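PDB 5JBD: inactive glucansucrase from Lactobacillus reuteri, which belongs to glycosyl hydrolase family 70, is built round a TIM-type barrel and binds a calcium ion. Local coordinates for residues P249-Q252 / A253-N257; V282-A285 / D286-D289; A290-L293 / D294-G297; A328-L331 / N332-N336. All coordinates share one frame; numbering follows the deposited sequence.

How the interactions relate
Interactions 1, 3 and 4 lie on three helices, and interaction 2 is the bend that leads from strand 279-282 into the helix of interaction 3. Interactions 1 and 3 have centres about 11 Å apart and are joined by polar side chains: Q252 OE1 lies 2.9 Å from Q295 NE2. Interactions 3 and 4, with centres about 12 Å apart, share a salt bridge of 2.7 Å between D294 OD1 and K334 NZ. Interactions 2 and 3 meet through apolar atoms, with V282 CG2 3.7 Å from M296 SD. Interaction 2 alone binds the calcium ion, through N287. The side chain of V292 in interaction 3 stays about 9 Å from it.

Interaction 1 of 4, residues P249-Q252 / A253-N257; sequences PVVQ and AENLN
The first turns of helix 249-263 join V251 to N255 and Q252 to L256. The N-H of N255 bonds to V251 O at 2.9 Å. The N-H groups of A253 and E254 bond in the same way to P249 O and V250 O. The next bond, from L256 N to Q252 O, is weak at 3.4 Å. N255 also lays its amide beside the preceding turn, with ND2 4.2 Å from V251 CG1. The chi1 of V251 (175°) turns CG1 to the N255 amide, and the two side chains cross at an angle. The polar end of N255 is held outside this turn, where ND2 bonds to N246 OD1. This is regular alpha-helical i to i+4 packing within the family 70 fold. L256 brings CG to 3.6 Å from Q252 O, and its side chain also packs on helix 291-304. Q252 runs extended beyond CG, away from the following turn. Its OE1 bonds to Q295 NE2, and its NE2 to N246 O and D291 OD2. Both ends of its amide are therefore held. E254 bends at chi2 (56°) and turns its carboxylate away from residues 249-252, where OE2 takes hydrogen bonds with Y713 and Q797.

Interaction 2 of 4, residues V282-A285 / D286-D289; sequences VDAA and DNID. With CA (calcium ion), chain C.
A284 and N287 close a type I beta turn, and N287 N donates to A284 O at 2.9 Å. The donor stands above the carbonyl plane, 54° out of it. A type II turn from V282 to A285 comes just before, and the two turns overlap at A284 and A285. I288 reaches back over the bend. Its CB is 4.2 Å from A284 O. CG1 sits between the backbone N and the carbonyl carbon (chi1 60°), a crowded position that brings it within 3.7 Å of the same oxygen and close to A285 O. CG2 also packs against A284 O. The tip, CD1, reaches A285 CA at 4.1 Å. N287 lays its amide oxygen beside the methyl of A284, with OD1 3.6 Å from CB, while its ND2 bonds to P236 O. Water 1 bridges A285 O and I288 O, donating to both. Water 2 donates to D286 OD1 and, weakly, to A285 O. The other carboxylate oxygen, D286 OD2, bonds to H324 ND1. The backbone oxygen N287 O binds the calcium ion at 2.4 Å, and water 3 is a further ligand. E237, D243 and N751 also supply ligands to this site. D289 OD1 caps D291 N at the entry to the next helix. The metal is thus held partly by a main-chain carbonyl at the end of the turn, which probably helps place it. The positive ion would probably polarise that carbonyl, while A285 O is served by two water donors, one of them weak.

Interaction 3 of 4, residues A290-L293 / D294-G297; sequences ADVL and DQMG
D294 meets D291 and A290 near the start of helix 291-304. Its N-H makes a weak bond of 3.4 Å to A290 O, and its CB packs 3.4 Å from D291 O. Water 4 donates to D294 OD2 at 2.8 Å and weakly to D291 OD1. The two carboxylates lie near each other, with their closest charged oxygens 4.9 Å apart. D294 OD1 has its own salt bridge to K334 NZ, D291 OD2 bonds to S822 OG, and Q226 NE2 bonds to both D291 OD1 and D294 OD2. These partners probably ease the repulsion between the acids.

Q295 follows. Its N-H bonds in the carbonyl plane to D291 O at 2.9 Å. The side chain runs back along the helix, extended beyond CG (chi2 156°), and this places CD 3.3 Å from D291 O. OE1 lies 3.6 Å from V292 CA, and the partner of NE2 is Q252.

M296 donates N-H to V292 O from above the carbonyl plane, and its CB touches that oxygen at 3.4 Å. G297 completes the run with a bond from its N to L293 O. The helix packs against helix 249-263 through V292, Q295 and M296. L293 and M296 pack on strand 279-282, one of the parallel strands of the barrel.

Interaction 4 of 4, residues A328-L331 / N332-N336; sequences AQML and NEKGN
M330 and K334 pack along the last turn of helix 326-333, with M330 CG pressed 3.5 Å from K334 CE, closer than carbons usually sit. The two side chains cross at an angle. The K334 stem, extended through chi3 (178°), runs past M330 and so puts CE against CG. In the backbone, N332 N and E333 N bond straight back to A328 O and Q329 O. K334 N bonds to M330 O at 3.2 Å and, weakly, also to L331 O. N336 N bonds to L331 O at 2.7 Å. G335, with positive phi, ends the helix in a Schellman motif. N336 turns its amide back, and its ND2 donates to N332 OD1 at 2.9 Å. That bond lies in the amide plane of N336 but out of the plane of the N332 side-chain carbonyl. Water 5 accepts from N332 ND2, which also bonds to T383 OG1. Further out, K639 NZ bonds to N336 OD1, and the partners of K334 NZ are D294 and Q226. The lysine thus lays its apolar stem on a methionine and delivers its charge to D294 of helix 291-304, which probably favours the ionised form of both.

Interaction 1 of 4, residues P249-Q252 / A253-N257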
ATOM      1  N   PRO A 249      17.813   1.068  15.015  1.00 27.81           N
ATOM      2  CA  PRO A 249      19.017   0.648  14.268  1.00 27.89           C
ATOM      3  C   PRO A 249      19.067  -0.821  13.844  1.00 27.83           C
ATOM      4  O   PRO A 249      19.634  -1.128  12.791  1.00 27.77           O
ATOM      5  CB  PRO A 249      20.174   0.968  15.229  1.00 29.34           C
ATOM      6  CG  PRO A 249      19.641   2.030  16.112  1.00 30.20           C
ATOM      7  CD  PRO A 249      18.174   1.724  16.279  1.00 29.61           C
ATOM      8  N   VAL A 250      18.467  -1.713  14.633  1.00 28.01           N
ATOM      9  CA  VAL A 250      18.369  -3.142  14.266  1.00 27.93           C
ATOM     10  C   VAL A 250      17.434  -3.336  13.067  1.00 26.45           C
ATOM     11  O   VAL A 250      17.736  -4.114  12.151  1.00 25.63           O
ATOM     12  CB  VAL A 250      17.962  -4.042  15.471  1.00 29.00           C
ATOM     13  CG1 VAL A 250      17.810  -5.497  15.038  1.00 30.18           C
ATOM     14  CG2 VAL A 250      18.992  -3.945  16.603  1.00 29.33           C
ATOM     15  N   VAL A 251      16.311  -2.624  13.061  1.00 25.82           N
ATOM     16  CA  VAL A 251      15.398  -2.645  11.924  1.00 24.98           C
ATOM     17  C   VAL A 251      16.093  -2.073  10.676  1.00 24.54           C
ATOM     18  O   VAL A 251      15.927  -2.600   9.561  1.00 24.86           O
ATOM     19  CB  VAL A 251      14.082  -1.897  12.231  1.00 24.86           C
ATOM     20  CG1 VAL A 251      13.182  -1.824  10.994  1.00 24.71           C
ATOM     21  CG2 VAL A 251      13.339  -2.604  13.356  1.00 25.87           C
ATOM     22  N   GLN A 252      16.886  -1.022  10.859  1.00 24.88           N
ATOM     23  CA  GLN A 252      17.571  -0.388   9.717  1.00 25.22           C
ATOM     24  C   GLN A 252      18.548  -1.372   9.079  1.00 25.96           C
ATOM     25  O   GLN A 252      18.611  -1.461   7.852  1.00 25.78           O
ATOM     26  CB  GLN A 252      18.263   0.908  10.133  1.00 25.37           C
ATOM     27  CG  GLN A 252      17.271   2.003  10.495  1.00 24.74           C
ATOM     28  CD  GLN A 252      17.919   3.317  10.880  1.00 25.25           C
ATOM     29  OE1 GLN A 252      19.140   3.428  11.006  1.00 25.45           O
ATOM     30  NE2 GLN A 252      17.090   4.335  11.060  1.00 26.24           N
ATOM     31  N   ALA A 253      19.270  -2.143   9.909  1.00 26.16           N
ATOM     32  CA  ALA A 253      20.136  -3.200   9.395  1.00 26.19           C
ATOM     33  C   ALA A 253      19.330  -4.296   8.688  1.00 26.65           C
ATOM     34  O   ALA A 253      19.730  -4.767   7.622  1.00 27.69           O
ATOM     35  CB  ALA A 253      20.999  -3.786  10.509  1.00 27.20           C
ATOM     36  N   GLU A 254      18.190  -4.687   9.253  1.00 26.38           N
ATOM     37  CA  GLU A 254      17.313  -5.678   8.597  1.00 27.11           C
ATOM     38  C   GLU A 254      16.793  -5.231   7.213  1.00 26.58           C
ATOM     39  O   GLU A 254      16.676  -6.058   6.301  1.00 26.25           O
ATOM     40  CB  GLU A 254      16.164  -6.123   9.537  1.00 26.98           C
ATOM     41  CG  GLU A 254      15.049  -6.984   8.923  1.00 26.94           C
ATOM     42  CD  GLU A 254      15.514  -8.269   8.246  1.00 28.16           C
ATOM     43  OE1 GLU A 254      16.652  -8.732   8.489  1.00 29.68           O
ATOM     44  OE2 GLU A 254      14.715  -8.829   7.455  1.00 27.46           O
ATOM     45  N   ASN A 255      16.508  -3.943   7.037  1.00 27.30           N
ATOM     46  CA  ASN A 255      16.100  -3.433   5.704  1.00 25.97           C
ATOM     47  C   ASN A 255      17.209  -3.626   4.664  1.00 25.76           C
ATOM     48  O   ASN A 255      16.928  -4.018   3.517  1.00 24.57           O
ATOM     49  CB  ASN A 255      15.690  -1.955   5.761  1.00 26.93           C
ATOM     50  CG  ASN A 255      14.423  -1.728   6.559  1.00 27.18           C
ATOM     51  OD1 ASN A 255      13.528  -2.591   6.617  1.00 27.66           O
ATOM     52  ND2 ASN A 255      14.336  -0.558   7.180  1.00 26.19           N
ATOM     53  N   LEU A 256      18.457  -3.384   5.082  1.00 24.46           N
ATOM     54  CA  LEU A 256      19.624  -3.605   4.232  1.00 24.67           C
ATOM     55  C   LEU A 256      19.734  -5.071   3.836  1.00 25.61           C
ATOM     56  O   LEU A 256      19.966  -5.371   2.661  1.00 27.49           O
ATOM     57  CB  LEU A 256      20.914  -3.126   4.912  1.00 25.35           C
ATOM     58  CG  LEU A 256      21.004  -1.628   5.165  1.00 24.89           C
ATOM     59  CD1 LEU A 256      22.223  -1.294   5.999  1.00 26.01           C
ATOM     60  CD2 LEU A 256      21.042  -0.861   3.858  1.00 25.29           C
ATOM     61  N   ASN A 257      19.548  -5.966   4.806  1.00 26.15           N
ATOM     62  CA  ASN A 257      19.458  -7.414   4.558  1.00 26.77           C
ATOM     63  C   ASN A 257      18.406  -7.746   3.504  1.00 26.37           C
ATOM     64  O   ASN A 257      18.666  -8.500   2.569  1.00 26.64           O
ATOM     65  CB  ASN A 257      19.122  -8.162   5.856  1.00 26.84           C
ATOM     66  CG  ASN A 257      19.395  -9.644   5.755  1.00 27.64           C
ATOM     67  OD1 ASN A 257      20.532 -10.083   5.933  1.00 27.46           O
ATOM     68  ND2 ASN A 257      18.359 -10.426   5.465  1.00 27.07           N
TER

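Interaction 2 of 4, residues V282-A285 / D286-D289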
ATOM      1  N   VAL A 282       9.788   2.344  -4.114  1.00 21.97           N
ATOM      2  CA  VAL A 282       9.759   2.426  -2.656  1.00 22.53           C
ATOM      3  C   VAL A 282       8.377   2.856  -2.152  1.00 22.68           C
ATOM      4  O   VAL A 282       7.985   4.028  -2.275  1.00 21.92           O
ATOM      5  CB  VAL A 282      10.865   3.348  -2.116  1.00 23.07           C
ATOM      6  CG1 VAL A 282      10.865   3.338  -0.594  1.00 23.96           C
ATOM      7  CG2 VAL A 282      12.226   2.912  -2.656  1.00 23.05           C
ATOM      8  N   ASP A 283       7.635   1.890  -1.608  1.00 22.43           N
ATOM      9  CA  ASP A 283       6.279   2.135  -1.113  1.00 21.37           C
ATOM     10  C   ASP A 283       6.287   3.021   0.122  1.00 21.29           C
ATOM     11  O   ASP A 283       7.140   2.855   1.013  1.00 21.75           O
ATOM     12  CB  ASP A 283       5.614   0.806  -0.748  1.00 22.54           C
ATOM     13  CG  ASP A 283       4.160   0.971  -0.322  1.00 23.42           C
ATOM     14  OD1 ASP A 283       3.334   1.433  -1.147  1.00 22.21           O
ATOM     15  OD2 ASP A 283       3.862   0.632   0.834  1.00 24.56           O
ATOM     16  N   ALA A 284       5.362   3.975   0.177  1.00 21.84           N
ATOM     17  CA  ALA A 284       5.151   4.807   1.383  1.00 22.64           C
ATOM     18  C   ALA A 284       6.412   5.549   1.836  1.00 22.08           C
ATOM     19  O   ALA A 284       6.709   5.673   3.037  1.00 21.50           O
ATOM     20  CB  ALA A 284       4.585   3.938   2.519  1.00 22.89           C
ATOM     21  N   ALA A 285       7.174   6.043   0.866  1.00 23.21           N
ATOM     22  CA  ALA A 285       8.446   6.729   1.164  1.00 22.78           C
ATOM     23  C   ALA A 285       8.272   7.998   1.990  1.00 22.83           C
ATOM     24  O   ALA A 285       9.242   8.431   2.610  1.00 24.05           O
ATOM     25  CB  ALA A 285       9.203   7.042  -0.108  1.00 22.88           C
ATOM     26  N   ASP A 286       7.055   8.556   2.041  1.00 22.18           N
ATOM     27  CA  ASP A 286       6.763   9.702   2.905  1.00 23.52           C
ATOM     28  C   ASP A 286       6.350   9.329   4.330  1.00 24.30           C
ATOM     29  O   ASP A 286       6.110  10.220   5.142  1.00 23.34           O
ATOM     30  CB  ASP A 286       5.644  10.614   2.328  1.00 25.20           C
ATOM     31  CG  ASP A 286       5.916  11.105   0.882  1.00 25.26           C
ATOM     32  OD1 ASP A 286       7.068  11.045   0.415  1.00 24.17           O
ATOM     33  OD2 ASP A 286       4.937  11.571   0.239  1.00 27.91           O
ATOM     34  N   ASN A 287       6.229   8.035   4.636  1.00 24.02           N
ATOM     35  CA  ASN A 287       5.639   7.602   5.906  1.00 24.78           C
ATOM     36  C   ASN A 287       6.573   6.712   6.734  1.00 25.46           C
ATOM     37  O   ASN A 287       6.127   6.043   7.654  1.00 22.89           O
ATOM     38  CB  ASN A 287       4.331   6.872   5.614  1.00 25.43           C
ATOM     39  CG  ASN A 287       3.451   7.629   4.637  1.00 25.28           C
ATOM     40  OD1 ASN A 287       3.308   7.204   3.501  1.00 27.73           O
ATOM     41  ND2 ASN A 287       2.886   8.765   5.059  1.00 25.17           N
ATOM     42  N   ILE A 288       7.859   6.740   6.393  1.00 24.68           N
ATOM     43  CA  ILE A 288       8.892   5.952   7.046  1.00 24.98           C
ATOM     44  C   ILE A 288      10.055   6.891   7.383  1.00 25.37           C
ATOM     45  O   ILE A 288      10.296   7.846   6.658  1.00 25.80           O
ATOM     46  CB  ILE A 288       9.362   4.779   6.154  1.00 24.93           C
ATOM     47  CG1 ILE A 288       9.954   5.275   4.819  1.00 26.01           C
ATOM     48  CG2 ILE A 288       8.208   3.819   5.893  1.00 25.26           C
ATOM     49  CD1 ILE A 288      10.211   4.183   3.790  1.00 25.32           C
ATOM     50  N   ASP A 289      10.753   6.618   8.474  1.00 25.02           N
ATOM     51  CA  ASP A 289      11.975   7.340   8.836  1.00 25.86           C
ATOM     52  C   ASP A 289      12.866   7.455   7.593  1.00 25.56           C
ATOM     53  O   ASP A 289      13.235   6.447   6.984  1.00 24.25           O
ATOM     54  CB  ASP A 289      12.700   6.634   9.989  1.00 25.95           C
ATOM     55  CG  ASP A 289      13.824   7.471  10.597  1.00 26.32           C
ATOM     56  OD1 ASP A 289      14.595   8.099   9.848  1.00 26.04           O
ATOM     57  OD2 ASP A 289      13.963   7.480  11.838  1.00 25.29           O
TER
HETATM   58 CA    CA C1701       5.420   4.428   9.283  1.00 22.75          CA
HETATM   59  O   HOH W   1      10.316   9.974   4.785  1.00 24.63           O
HETATM   60  O   HOH W   2       9.785  10.785   0.880  1.00 26.41           O
HETATM   61  O   HOH W   3       6.982   2.594   9.235  1.00 26.28           O

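Interaction 3 of 4, residues A290-L293 / D294-G297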
ATOM      1  N   ALA A 290      13.159   8.695   7.183  1.00 24.61           N
ATOM      2  CA  ALA A 290      13.909   8.935   5.939  1.00 24.23           C
ATOM      3  C   ALA A 290      15.335   8.397   5.939  1.00 24.51           C
ATOM      4  O   ALA A 290      15.935   8.287   4.865  1.00 23.64           O
ATOM      5  CB  ALA A 290      13.903  10.422   5.568  1.00 24.60           C
ATOM      6  N   ASP A 291      15.877   8.044   7.115  1.00 24.32           N
ATOM      7  CA  ASP A 291      17.151   7.322   7.194  1.00 24.26           C
ATOM      8  C   ASP A 291      17.204   6.145   6.233  1.00 23.59           C
ATOM      9  O   ASP A 291      18.260   5.866   5.663  1.00 23.17           O
ATOM     10  CB  ASP A 291      17.389   6.743   8.590  1.00 25.33           C
ATOM     11  CG  ASP A 291      17.563   7.782   9.666  1.00 26.61           C
ATOM     12  OD1 ASP A 291      17.729   8.992   9.377  1.00 25.20           O
ATOM     13  OD2 ASP A 291      17.530   7.364  10.849  1.00 26.83           O
ATOM     14  N   VAL A 292      16.081   5.434   6.070  1.00 23.17           N
ATOM     15  CA  VAL A 292      16.082   4.210   5.262  1.00 23.34           C
ATOM     16  C   VAL A 292      16.248   4.501   3.769  1.00 23.48           C
ATOM     17  O   VAL A 292      16.744   3.658   3.029  1.00 24.09           O
ATOM     18  CB  VAL A 292      14.859   3.301   5.514  1.00 24.30           C
ATOM     19  CG1 VAL A 292      14.730   2.964   6.995  1.00 24.38           C
ATOM     20  CG2 VAL A 292      13.570   3.905   4.959  1.00 24.70           C
ATOM     21  N   LEU A 293      15.882   5.706   3.339  1.00 24.31           N
ATOM     22  CA  LEU A 293      16.140   6.130   1.958  1.00 23.74           C
ATOM     23  C   LEU A 293      17.626   6.434   1.749  1.00 23.54           C
ATOM     24  O   LEU A 293      18.188   6.049   0.734  1.00 24.27           O
ATOM     25  CB  LEU A 293      15.263   7.325   1.582  1.00 23.99           C
ATOM     26  CG  LEU A 293      13.756   7.193   1.839  1.00 24.22           C
ATOM     27  CD1 LEU A 293      13.064   8.516   1.561  1.00 25.06           C
ATOM     28  CD2 LEU A 293      13.151   6.091   0.985  1.00 24.41           C
ATOM     29  N   ASP A 294      18.263   7.092   2.716  1.00 24.10           N
ATOM     30  CA  ASP A 294      19.720   7.288   2.697  1.00 24.38           C
ATOM     31  C   ASP A 294      20.451   5.945   2.626  1.00 24.35           C
ATOM     32  O   ASP A 294      21.364   5.758   1.833  1.00 22.67           O
ATOM     33  CB  ASP A 294      20.198   8.025   3.956  1.00 25.12           C
ATOM     34  CG  ASP A 294      19.811   9.495   3.983  1.00 25.95           C
ATOM     35  OD1 ASP A 294      19.581  10.110   2.918  1.00 27.14           O
ATOM     36  OD2 ASP A 294      19.766  10.063   5.091  1.00 26.80           O
ATOM     37  N   GLN A 295      20.023   5.017   3.478  1.00 24.56           N
ATOM     38  CA  GLN A 295      20.697   3.712   3.638  1.00 25.17           C
ATOM     39  C   GLN A 295      20.538   2.824   2.418  1.00 24.06           C
ATOM     40  O   GLN A 295      21.497   2.168   2.003  1.00 25.11           O
ATOM     41  CB  GLN A 295      20.192   3.029   4.913  1.00 25.30           C
ATOM     42  CG  GLN A 295      20.707   3.773   6.143  1.00 26.67           C
ATOM     43  CD  GLN A 295      19.882   3.602   7.400  1.00 27.04           C
ATOM     44  OE1 GLN A 295      18.780   3.032   7.388  1.00 26.74           O
ATOM     45  NE2 GLN A 295      20.405   4.147   8.498  1.00 26.35           N
ATOM     46  N   MET A 296      19.351   2.845   1.819  1.00 23.27           N
ATOM     47  CA  MET A 296      19.125   2.144   0.554  1.00 24.10           C
ATOM     48  C   MET A 296      20.074   2.665  -0.528  1.00 24.44           C
ATOM     49  O   MET A 296      20.702   1.882  -1.226  1.00 24.25           O
ATOM     50  CB  MET A 296      17.677   2.295   0.095  1.00 23.98           C
ATOM     51  CG  MET A 296      17.355   1.612  -1.228  1.00 24.83           C
ATOM     52  SD  MET A 296      15.695   1.913  -1.830  1.00 23.84           S
ATOM     53  CE  MET A 296      14.803   0.718  -0.832  1.00 24.62           C
ATOM     54  N   GLY A 297      20.153   3.985  -0.677  1.00 23.67           N
ATOM     55  CA  GLY A 297      21.075   4.585  -1.639  1.00 23.73           C
ATOM     56  C   GLY A 297      22.526   4.222  -1.366  1.00 24.25           C
ATOM     57  O   GLY A 297      23.284   3.916  -2.292  1.00 23.28           O
TER
HETATM   58  O   HOH W   4      20.600   8.808   7.502  1.00 29.62           O

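Interaction 4 of 4, residues A328-L331 / N332-N336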
ATOM      1  N   ALA A 328      10.793  16.511  -3.204  1.00 21.86           N
ATOM      2  CA  ALA A 328      11.692  16.953  -4.271  1.00 22.23           C
ATOM      3  C   ALA A 328      12.917  17.663  -3.689  1.00 22.35           C
ATOM      4  O   ALA A 328      14.053  17.293  -4.003  1.00 21.36           O
ATOM      5  CB  ALA A 328      10.964  17.844  -5.278  1.00 23.68           C
ATOM      6  N   GLN A 329      12.673  18.653  -2.840  0.60 23.24           N
ATOM      7  CA  GLN A 329      13.737  19.387  -2.151  0.60 27.22           C
ATOM      8  C   GLN A 329      14.661  18.429  -1.367  0.60 25.97           C
ATOM      9  O   GLN A 329      15.891  18.493  -1.496  0.60 26.05           O
ATOM     10  CB  GLN A 329      13.103  20.440  -1.223  0.60 30.63           C
ATOM     11  CG  GLN A 329      14.064  21.298  -0.429  0.60 35.69           C
ATOM     12  CD  GLN A 329      14.493  22.506  -1.213  0.60 39.90           C
ATOM     13  OE1 GLN A 329      15.638  22.606  -1.610  0.60 46.79           O
ATOM     14  NE2 GLN A 329      13.556  23.429  -1.462  0.60 41.78           N
ATOM     15  N   MET A 330      14.060  17.539  -0.580  1.00 24.23           N
ATOM     16  CA  MET A 330      14.800  16.528   0.183  1.00 24.16           C
ATOM     17  C   MET A 330      15.743  15.730  -0.700  1.00 23.01           C
ATOM     18  O   MET A 330      16.935  15.617  -0.395  1.00 22.12           O
ATOM     19  CB  MET A 330      13.851  15.538   0.870  1.00 26.13           C
ATOM     20  CG  MET A 330      14.581  14.483   1.690  1.00 26.50           C
ATOM     21  SD  MET A 330      13.539  13.122   2.218  1.00 29.62           S
ATOM     22  CE  MET A 330      13.083  12.282   0.712  1.00 27.08           C
ATOM     23  N   LEU A 331      15.204  15.185  -1.777  1.00 21.26           N
ATOM     24  CA  LEU A 331      15.995  14.368  -2.688  1.00 22.08           C
ATOM     25  C   LEU A 331      17.122  15.162  -3.378  1.00 22.05           C
ATOM     26  O   LEU A 331      18.246  14.656  -3.488  1.00 22.03           O
ATOM     27  CB  LEU A 331      15.101  13.643  -3.703  1.00 22.14           C
ATOM     28  CG  LEU A 331      14.259  12.511  -3.064  1.00 22.00           C
ATOM     29  CD1 LEU A 331      13.139  12.087  -4.006  1.00 22.26           C
ATOM     30  CD2 LEU A 331      15.113  11.304  -2.661  1.00 22.47           C
ATOM     31  N   ASN A 332      16.835  16.389  -3.802  1.00 22.68           N
ATOM     32  CA  ASN A 332      17.877  17.253  -4.389  1.00 24.27           C
ATOM     33  C   ASN A 332      19.043  17.512  -3.429  1.00 24.29           C
ATOM     34  O   ASN A 332      20.205  17.380  -3.812  1.00 22.73           O
ATOM     35  CB  ASN A 332      17.282  18.582  -4.881  1.00 24.25           C
ATOM     36  CG  ASN A 332      16.418  18.417  -6.114  1.00 23.64           C
ATOM     37  OD1 ASN A 332      16.665  17.560  -6.963  1.00 24.06           O
ATOM     38  ND2 ASN A 332      15.424  19.275  -6.244  1.00 25.50           N
ATOM     39  N   GLU A 333      18.725  17.822  -2.174  1.00 25.26           N
ATOM     40  CA  GLU A 333      19.744  18.002  -1.126  1.00 26.10           C
ATOM     41  C   GLU A 333      20.606  16.746  -0.908  1.00 25.94           C
ATOM     42  O   GLU A 333      21.773  16.852  -0.564  1.00 24.23           O
ATOM     43  CB  GLU A 333      19.090  18.405   0.211  1.00 27.35           C
ATOM     44  CG  GLU A 333      18.506  19.816   0.218  1.00 29.47           C
ATOM     45  CD  GLU A 333      17.713  20.151   1.482  1.00 30.91           C
ATOM     46  OE1 GLU A 333      17.525  19.274   2.362  1.00 34.20           O
ATOM     47  OE2 GLU A 333      17.264  21.303   1.600  1.00 32.94           O
ATOM     48  N   LYS A 334      20.009  15.570  -1.108  1.00 23.17           N
ATOM     49  CA  LYS A 334      20.683  14.298  -0.947  1.00 24.80           C
ATOM     50  C   LYS A 334      21.399  13.810  -2.208  1.00 23.80           C
ATOM     51  O   LYS A 334      21.956  12.719  -2.213  1.00 24.61           O
ATOM     52  CB  LYS A 334      19.666  13.236  -0.480  1.00 23.44           C
ATOM     53  CG  LYS A 334      19.104  13.512   0.899  1.00 23.98           C
ATOM     54  CD  LYS A 334      17.980  12.534   1.248  1.00 23.48           C
ATOM     55  CE  LYS A 334      17.454  12.771   2.650  1.00 23.83           C
ATOM     56  NZ  LYS A 334      18.449  12.476   3.726  1.00 25.03           N
ATOM     57  N   GLY A 335      21.389  14.600  -3.275  1.00 24.73           N
ATOM     58  CA  GLY A 335      21.980  14.147  -4.526  1.00 24.50           C
ATOM     59  C   GLY A 335      21.163  13.108  -5.275  1.00 22.67           C
ATOM     60  O   GLY A 335      21.710  12.399  -6.124  1.00 22.49           O
ATOM     61  N   ASN A 336      19.865  13.041  -4.984  1.00 22.17           N
ATOM     62  CA  ASN A 336      18.892  12.269  -5.757  1.00 22.87           C
ATOM     63  C   ASN A 336      19.197  10.763  -5.822  1.00 22.34           C
ATOM     64  O   ASN A 336      19.404  10.211  -6.895  1.00 22.30           O
ATOM     65  CB  ASN A 336      18.739  12.879  -7.159  1.00 23.64           C
ATOM     66  CG  ASN A 336      18.423  14.360  -7.111  1.00 24.24           C
ATOM     67  OD1 ASN A 336      19.299  15.188  -7.342  1.00 23.39           O
ATOM     68  ND2 ASN A 336      17.188  14.703  -6.742  1.00 23.14           N
TER
HETATM   69  O   HOH W   5      15.514  21.669  -4.389  1.00 33.29           O